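Local coordinates for guanine nucleotide exchange factor SRM1 (Saccharomyces cerevisiae, PDB 3OF7), which promotes the exchange of GDP for GTP on the Ran-type GTPases GSP1 and GSP2 and binds chromatin, controlling RNA metabolism and nuclear transport, at residues 293-298 and 355-360; 340-345 and 385-390; 182-185 and 191-194. One frame throughout, in Å; residues are numbered along the deposited sequence.

Contact 1: residues 293-298 and 355-360; sequences EDVEDG and YTYKDV
A surface loop of one RCC1 repeat and a short strand with its flanking turns in the next meet where V295 lies over one face of the Y357 ring and E293 reaches across Y355. V295 CG1 sits 3.8 Å from the centroid of the Y357 ring and 15° off the ring normal, a CH-pi contact displaced toward the rim. V295 CB adds to the same face at 3.7 Å from Y357 CG. CG of Y357 stands anti to the backbone N (chi1 164°), which carries the ring along 293-298 and leaves its hydroxyl one water away from the V295 carbonyl. Water 1 donates to V295 O over 2.6 Å and lies 3.0 Å from Y357 OH. In the beta-propeller, 293-298 lies between strands 278-281 and 300-302 of the fifth repeat; Y357 starts strand 357-358 of the sixth, which pairs antiparallel with 364-368. At the N-terminal end of both segments, the E293 side chain, extended beyond CG, crosses that of Y355 at about a right angle, its CD 3.6 Å from Y355 CB. This is a van der Waals contact of carboxylate with methylene; the Y355 ring leads away, and its OH hydrogen-bonds T371 OG1.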
loop_
_atom_site.group_PDB
_atom_site.type_symbol
_atom_site.label_atom_id
_atom_site.label_comp_id
_atom_site.label_asym_id
_atom_site.label_seq_id
_atom_site.Cartn_x
_atom_site.Cartn_y
_atom_site.Cartn_z
ATOM N N GLU A 293 23.256 4.077 8.796
ATOM C CA GLU A 293 24.037 4.363 7.595
ATOM C C GLU A 293 24.651 3.086 7.032
ATOM O O GLU A 293 25.003 3.027 5.858
ATOM C CB GLU A 293 25.139 5.385 7.886
ATOM C CG GLU A 293 24.629 6.790 8.156
ATOM C CD GLU A 293 25.679 7.873 7.926
ATOM O OE1 GLU A 293 25.401 9.049 8.249
ATOM O OE2 GLU A 293 26.777 7.561 7.411
ATOM N N ASP A 294 24.778 2.070 7.877
ATOM C CA ASP A 294 25.427 0.824 7.491
ATOM C C ASP A 294 24.471 -0.067 6.704
ATOM O O ASP A 294 23.416 -0.454 7.208
ATOM C CB ASP A 294 25.978 0.104 8.726
ATOM C CG ASP A 294 27.153 0.845 9.359
ATOM O OD1 ASP A 294 27.886 1.557 8.634
ATOM O OD2 ASP A 294 27.348 0.709 10.587
ATOM N N VAL A 295 24.845 -0.348 5.453
ATOM C CA VAL A 295 24.063 -1.172 4.535
ATOM C C VAL A 295 24.795 -2.496 4.328
ATOM O O VAL A 295 25.941 -2.516 3.855
ATOM C CB VAL A 295 23.846 -0.461 3.176
ATOM C CG1 VAL A 295 23.292 -1.418 2.124
ATOM C CG2 VAL A 295 22.912 0.719 3.341
ATOM N N GLU A 296 24.135 -3.592 4.695
ATOM C CA GLU A 296 24.756 -4.918 4.666
ATOM C C GLU A 296 23.802 -5.967 4.116
ATOM O O GLU A 296 22.611 -5.967 4.449
ATOM C CB GLU A 296 25.211 -5.327 6.070
ATOM C CG GLU A 296 26.414 -4.555 6.595
ATOM N N ASP A 297 24.332 -6.863 3.284
ATOM C CA ASP A 297 23.539 -7.957 2.717
ATOM C C ASP A 297 22.872 -8.793 3.815
ATOM O O ASP A 297 23.487 -9.083 4.843
ATOM C CB ASP A 297 24.417 -8.843 1.830
ATOM C CG ASP A 297 23.616 -9.883 1.065
ATOM O OD2 ASP A 297 24.235 -10.848 0.567
ATOM N N GLY A 298 21.607 -9.152 3.596
ATOM C CA GLY A 298 20.855 -10.012 4.521
ATOM C C GLY A 298 20.452 -9.369 5.841
ATOM O O GLY A 298 19.924 -10.051 6.732
ATOM N N TYR A 355 26.057 10.050 2.618
ATOM C CA TYR A 355 25.816 8.743 3.245
ATOM C C TYR A 355 25.195 7.716 2.281
ATOM O O TYR A 355 24.814 6.624 2.700
ATOM C CB TYR A 355 24.968 8.874 4.521
ATOM C CG TYR A 355 23.686 9.655 4.338
ATOM C CD1 TYR A 355 23.651 11.026 4.584
ATOM C CD2 TYR A 355 22.508 9.028 3.917
ATOM C CE1 TYR A 355 22.481 11.762 4.409
ATOM C CE2 TYR A 355 21.321 9.757 3.739
ATOM C CZ TYR A 355 21.318 11.124 3.990
ATOM O OH TYR A 355 20.169 11.873 3.824
ATOM N N THR A 356 25.095 8.072 1.003
ATOM C CA THR A 356 24.658 7.132 -0.034
ATOM C C THR A 356 25.589 5.918 0.005
ATOM O O THR A 356 26.814 6.078 0.044
ATOM C CB THR A 356 24.695 7.779 -1.441
ATOM O OG1 THR A 356 23.753 8.859 -1.504
ATOM C CG2 THR A 356 24.352 6.775 -2.529
ATOM N N TYR A 357 25.009 4.720 0.028
ATOM C CA TYR A 357 25.794 3.495 0.017
ATOM C C TYR A 357 26.242 3.156 -1.400
ATOM O O TYR A 357 25.418 3.072 -2.320
ATOM C CB TYR A 357 25.020 2.316 0.623
ATOM C CG TYR A 357 25.632 0.961 0.293
ATOM C CD1 TYR A 357 26.764 0.499 0.966
ATOM C CD2 TYR A 357 25.092 0.162 -0.714
ATOM C CE1 TYR A 357 27.335 -0.737 0.654
ATOM C CE2 TYR A 357 25.650 -1.077 -1.033
ATOM C CZ TYR A 357 26.771 -1.517 -0.345
ATOM O OH TYR A 357 27.316 -2.742 -0.669
ATOM N N LYS A 358 27.553 2.973 -1.554
ATOM C CA LYS A 358 28.162 2.522 -2.801
ATOM C C LYS A 358 28.782 1.149 -2.557
ATOM O O LYS A 358 29.394 0.922 -1.514
ATOM C CB LYS A 358 29.239 3.503 -3.280
ATOM C CG LYS A 358 28.713 4.832 -3.805
ATOM C CD LYS A 358 29.858 5.754 -4.238
ATOM C CE LYS A 358 29.394 7.199 -4.304
ATOM N NZ LYS A 358 30.436 8.139 -4.838
ATOM N N ASP A 359 28.615 0.236 -3.511
ATOM C CA ASP A 359 29.159 -1.115 -3.368
ATOM C C ASP A 359 30.662 -1.151 -3.678
ATOM O O ASP A 359 31.274 -0.114 -3.956
ATOM C CB ASP A 359 28.376 -2.136 -4.211
ATOM C CG ASP A 359 28.508 -1.915 -5.704
ATOM O OD1 ASP A 359 29.429 -1.206 -6.166
ATOM O OD2 ASP A 359 27.676 -2.482 -6.444
ATOM N N VAL A 360 31.241 -2.352 -3.641
ATOM C CA VAL A 360 32.678 -2.528 -3.857
ATOM C C VAL A 360 33.120 -2.027 -5.238
ATOM O O VAL A 360 34.279 -1.658 -5.430
ATOM C CB VAL A 360 33.115 -4.012 -3.609
ATOM C CG1 VAL A 360 32.548 -4.938 -4.669
ATOM C CG2 VAL A 360 34.642 -4.131 -3.525
HETATM O O HOH W 1 27.384 -3.829 2.103
#

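Contact 2: residues 340-345 and 385-390; sequences LDMFEV and GSHHSV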
loop_
_atom_site.group_PDB
_atom_site.type_symbol
_atom_site.label_atom_id
_atom_site.label_comp_id
_atom_site.label_asym_id
_atom_site.label_seq_id
_atom_site.Cartn_x
_atom_site.Cartn_y
_atom_site.Cartn_z
ATOM N N LEU A 340 18.280 2.322 -4.745
ATOM C CA LEU A 340 18.536 3.317 -5.785
ATOM C C LEU A 340 18.673 2.703 -7.188
ATOM O O LEU A 340 18.635 3.429 -8.198
ATOM C CB LEU A 340 19.816 4.083 -5.402
ATOM C CG LEU A 340 20.246 5.419 -6.007
ATOM C CD1 LEU A 340 19.165 6.474 -5.861
ATOM C CD2 LEU A 340 21.527 5.864 -5.301
ATOM N N ASP A 341 18.821 1.372 -7.257
ATOM C CA ASP A 341 19.074 0.667 -8.530
ATOM C C ASP A 341 18.024 0.955 -9.596
ATOM O O ASP A 341 18.345 1.057 -10.787
ATOM C CB ASP A 341 19.171 -0.857 -8.321
ATOM C CG ASP A 341 20.306 -1.259 -7.398
ATOM O OD1 ASP A 341 21.426 -0.720 -7.542
ATOM O OD2 ASP A 341 20.083 -2.122 -6.519
ATOM N N MET A 342 16.765 1.071 -9.174
ATOM C CA MET A 342 15.673 1.373 -10.106
ATOM C C MET A 342 15.063 2.737 -9.784
ATOM O O MET A 342 13.885 2.981 -10.052
ATOM C CB MET A 342 14.604 0.268 -10.078
ATOM C CG MET A 342 15.092 -1.087 -10.630
ATOM S SD MET A 342 14.012 -2.515 -10.322
ATOM C CE MET A 342 14.851 -3.299 -8.946
ATOM N N PHE A 343 15.890 3.613 -9.209
ATOM C CA PHE A 343 15.490 4.971 -8.840
ATOM C C PHE A 343 14.321 5.000 -7.856
ATOM O O PHE A 343 13.555 5.971 -7.833
ATOM C CB PHE A 343 15.135 5.805 -10.082
ATOM C CG PHE A 343 16.303 6.087 -11.011
ATOM C CD1 PHE A 343 17.603 6.234 -10.520
ATOM C CD2 PHE A 343 16.075 6.253 -12.375
ATOM C CE1 PHE A 343 18.682 6.515 -11.389
ATOM C CE2 PHE A 343 17.141 6.544 -13.258
ATOM C CZ PHE A 343 18.447 6.672 -12.749
ATOM N N GLU A 344 14.187 3.946 -7.042
ATOM C CA GLU A 344 13.038 3.812 -6.142
ATOM C C GLU A 344 12.893 5.017 -5.226
ATOM O O GLU A 344 11.777 5.490 -5.002
ATOM C CB GLU A 344 13.104 2.514 -5.317
ATOM C CG GLU A 344 13.004 1.231 -6.144
ATOM C CD GLU A 344 14.360 0.641 -6.544
ATOM O OE1 GLU A 344 15.322 1.407 -6.805
ATOM O OE2 GLU A 344 14.450 -0.610 -6.617
ATOM N N VAL A 345 14.020 5.518 -4.713
ATOM C CA VAL A 345 13.998 6.622 -3.742
ATOM C C VAL A 345 13.746 8.012 -4.363
ATOM O O VAL A 345 13.434 8.963 -3.640
ATOM C CB VAL A 345 15.254 6.635 -2.826
ATOM C CG1 VAL A 345 15.241 5.400 -1.928
ATOM C CG2 VAL A 345 16.533 6.686 -3.658
ATOM N N GLY A 385 4.561 0.741 -4.807
ATOM C CA GLY A 385 4.466 -0.656 -5.236
ATOM C C GLY A 385 5.849 -1.266 -5.074
ATOM O O GLY A 385 6.671 -0.713 -4.354
ATOM N N SER A 386 6.129 -2.383 -5.744
ATOM C CA SER A 386 7.382 -3.094 -5.464
ATOM C C SER A 386 8.614 -2.207 -5.671
ATOM O O SER A 386 9.487 -2.123 -4.785
ATOM C CB SER A 386 7.489 -4.386 -6.280
ATOM O OG SER A 386 6.504 -5.308 -5.849
ATOM N N HIS A 387 8.674 -1.547 -6.831
ATOM C CA HIS A 387 9.820 -0.694 -7.194
ATOM C C HIS A 387 9.426 0.622 -7.870
ATOM O O HIS A 387 10.237 1.238 -8.560
ATOM C CB HIS A 387 10.827 -1.485 -8.042
ATOM C CG HIS A 387 11.427 -2.626 -7.292
ATOM N ND1 HIS A 387 12.545 -2.485 -6.500
ATOM C CD2 HIS A 387 11.000 -3.899 -7.124
ATOM C CE1 HIS A 387 12.799 -3.633 -5.898
ATOM N NE2 HIS A 387 11.877 -4.507 -6.258
ATOM N N HIS A 388 8.188 1.058 -7.646
ATOM C CA HIS A 388 7.728 2.351 -8.142
ATOM C C HIS A 388 6.878 3.019 -7.071
ATOM O O HIS A 388 6.504 2.394 -6.072
ATOM C CB HIS A 388 6.948 2.194 -9.456
ATOM C CG HIS A 388 5.640 1.480 -9.301
ATOM N ND1 HIS A 388 4.428 2.136 -9.316
ATOM C CD2 HIS A 388 5.358 0.171 -9.106
ATOM C CE1 HIS A 388 3.453 1.258 -9.158
ATOM N NE2 HIS A 388 3.990 0.060 -9.021
ATOM N N SER A 389 6.597 4.299 -7.270
ATOM C CA SER A 389 5.791 5.054 -6.335
ATOM C C SER A 389 4.932 6.049 -7.095
ATOM O O SER A 389 5.231 6.402 -8.239
ATOM C CB SER A 389 6.666 5.802 -5.333
ATOM O OG SER A 389 7.663 4.956 -4.769
ATOM N N VAL A 390 3.865 6.487 -6.439
ATOM C CA VAL A 390 2.997 7.536 -6.943
ATOM C C VAL A 390 2.637 8.423 -5.756
ATOM O O VAL A 390 2.200 7.928 -4.713
ATOM C CB VAL A 390 1.701 6.969 -7.592
ATOM C CG1 VAL A 390 0.805 8.101 -8.125
ATOM C CG2 VAL A 390 2.026 5.977 -8.706
HETATM O O HOH W 2 9.686 4.573 -6.557
#
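H387 and E344 run side by side and point the same way, with M342 laid obliquely over the imidazole. H387 ND1 donates to E344 OE2 over 2.7 Å at an N-H...O angle of 156°. The oxygen accepts through its anti lone pair and lies close to the ring plane, although carboxylate and ring are turned 55° apart. A bend at chi2 (94°) folds the E344 carboxylate back over its own loop, where OE1 accepts the backbone N-H of M342 (N to OE1 2.8 Å) from above the carboxylate plane. Both oxygens are thus engaged. One face of the imidazole carries M342 CE, 3.7 Å from the ring centroid, as a CH-pi contact. Water 2 donates to E344 O (2.8 Å) and accepts from S389 OG (2.7 Å), bridging loop and strand. H387 NE2 bonds E322 OE1, so the ring is held from both nitrogens. Within the sixth RCC1 repeat of the propeller, the type I turn L340-F343 and the following E344 are joined to the bend of the hairpin 379-384/388-393, with H324 of strand 324-329 and W401 of strand 398-402 packed alongside.

Contact 3: residues 182-185 and 191-194; sequences LGFY and IQKT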
loop_
_atom_site.group_PDB
_atom_site.type_symbol
_atom_site.label_atom_id
_atom_site.label_comp_id
_atom_site.label_asym_id
_atom_site.label_seq_id
_atom_site.Cartn_x
_atom_site.Cartn_y
_atom_site.Cartn_z
ATOM N N LEU A 182 2.723 -20.890 2.502
ATOM C CA LEU A 182 2.843 -21.150 3.937
ATOM C C LEU A 182 1.490 -21.655 4.434
ATOM O O LEU A 182 1.383 -22.784 4.922
ATOM C CB LEU A 182 3.293 -19.907 4.720
ATOM C CG LEU A 182 3.462 -20.019 6.245
ATOM C CD1 LEU A 182 4.305 -21.249 6.629
ATOM C CD2 LEU A 182 4.067 -18.749 6.851
ATOM N N GLY A 183 0.457 -20.829 4.262
ATOM C CA GLY A 183 -0.898 -21.169 4.705
ATOM C C GLY A 183 -1.664 -19.918 5.089
ATOM O O GLY A 183 -1.169 -18.793 4.926
ATOM N N PHE A 184 -2.864 -20.108 5.616
ATOM C CA PHE A 184 -3.721 -18.980 5.952
ATOM C C PHE A 184 -3.888 -18.836 7.464
ATOM O O PHE A 184 -3.531 -17.803 8.036
ATOM C CB PHE A 184 -5.069 -19.114 5.232
ATOM C CG PHE A 184 -6.074 -18.044 5.595
ATOM C CD1 PHE A 184 -5.962 -16.754 5.076
ATOM C CD2 PHE A 184 -7.153 -18.341 6.436
ATOM C CE1 PHE A 184 -6.904 -15.761 5.403
ATOM C CE2 PHE A 184 -8.094 -17.364 6.771
ATOM C CZ PHE A 184 -7.973 -16.069 6.252
ATOM N N TYR A 185 -4.429 -19.866 8.114
ATOM C CA TYR A 185 -4.651 -19.788 9.562
ATOM C C TYR A 185 -4.156 -21.046 10.281
ATOM O O TYR A 185 -4.655 -22.139 10.037
ATOM C CB TYR A 185 -6.129 -19.536 9.867
ATOM C CG TYR A 185 -6.387 -19.050 11.276
ATOM C CD1 TYR A 185 -6.763 -19.946 12.280
ATOM C CD2 TYR A 185 -6.265 -17.699 11.608
ATOM C CE1 TYR A 185 -7.004 -19.516 13.578
ATOM C CE2 TYR A 185 -6.516 -17.251 12.912
ATOM C CZ TYR A 185 -6.885 -18.176 13.890
ATOM O OH TYR A 185 -7.134 -17.767 15.180
ATOM N N ILE A 191 -5.688 -22.435 2.264
ATOM C CA ILE A 191 -6.191 -21.391 1.356
ATOM C C ILE A 191 -7.652 -21.114 1.703
ATOM O O ILE A 191 -8.474 -22.036 1.735
ATOM C CB ILE A 191 -6.093 -21.824 -0.132
ATOM C CG1 ILE A 191 -4.626 -21.985 -0.557
ATOM C CG2 ILE A 191 -6.845 -20.835 -1.061
ATOM C CD1 ILE A 191 -4.436 -22.700 -1.886
ATOM N N GLN A 192 -7.962 -19.846 1.971
ATOM C CA GLN A 192 -9.318 -19.416 2.305
ATOM C C GLN A 192 -9.956 -18.705 1.113
ATOM O O GLN A 192 -9.597 -17.570 0.807
ATOM C CB GLN A 192 -9.279 -18.490 3.533
ATOM C CG GLN A 192 -10.645 -18.039 4.039
ATOM C CD GLN A 192 -11.555 -19.208 4.372
ATOM O OE1 GLN A 192 -11.113 -20.202 4.956
ATOM N NE2 GLN A 192 -12.824 -19.098 3.999
ATOM N N LYS A 193 -10.897 -19.370 0.442
ATOM C CA LYS A 193 -11.449 -18.869 -0.825
ATOM C C LYS A 193 -12.571 -17.828 -0.670
ATOM O O LYS A 193 -12.865 -17.087 -1.606
ATOM C CB LYS A 193 -11.925 -20.035 -1.704
ATOM C CG LYS A 193 -10.791 -20.915 -2.229
ATOM C CD LYS A 193 -11.310 -22.115 -3.014
ATOM C CE LYS A 193 -10.156 -22.888 -3.637
ATOM N NZ LYS A 193 -10.586 -24.221 -4.162
ATOM N N THR A 194 -13.196 -17.789 0.500
ATOM C CA THR A 194 -14.260 -16.819 0.778
ATOM C C THR A 194 -13.938 -16.054 2.063
ATOM O O THR A 194 -13.205 -16.560 2.910
ATOM C CB THR A 194 -15.643 -17.506 0.892
ATOM O OG1 THR A 194 -15.565 -18.588 1.829
ATOM C CG2 THR A 194 -16.092 -18.046 -0.472
#
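Q192 NE2 donates to T194 O over 2.8 Å, while the aliphatic part of Q192 faces F184. The N-H...O angle is 161°, and the acceptor lies in the amide plane; seen from T194, the donor is tilted out of the carbonyl plane. The bend at chi2 turns the amide forward along its own segment to T194, where the chain turns a corner between strands 192-193 and 195-197, and the bond holds it there. Q192 CB is left directly over the F184 ring, 3.6 Å from its centroid and 11° off the ring normal, a CH-pi contact near the centre of the face. Q192 CG adds to it toward one side, 3.8 Å from F184 CE2. The ring is thus met by CB and CG, while the amide, inclined to it, is turned to T194.

These residues belong to the third RCC1 repeat of the beta-propeller, where strand 180-183 and the segment 191-194 both bond to strand 169-177: L182 and G183 with F175, Q192 with G173. A classic beta bulge places L182 and G183 opposite F175, and a second one sets F184 and Y185 against I189. F184 lies level with I191, and with its CG anti to the backbone N (chi1 176°) it sends its ring across toward 191-194. Around the buried phenyl group, W228 meets it edge-to-face, the W196 ring meets it steeply, and A171 of strand 169-177 packs against it.

How the contacts relate
From the N terminus, contact 3 comes first: it closes a short loop of five residues between 182-185 and 191-194, inside the third RCC1 repeat. It is in series with the other two, its nearest atoms about 18 Å from either. Contact 1 then opens at 293-298 in the fifth repeat and closes at 355-360 in the sixth, tying neighbouring repeats together at the surface. Contact 2 crosses it, since 340-345 falls between the segments of contact 1 while 385-390 follows both; it links two parts of the sixth repeat nearer the chain centre. Contacts 1 and 2 have centres about 17 Å apart and touch where T356 CG2 packs 4.1 Å from L340 CD2.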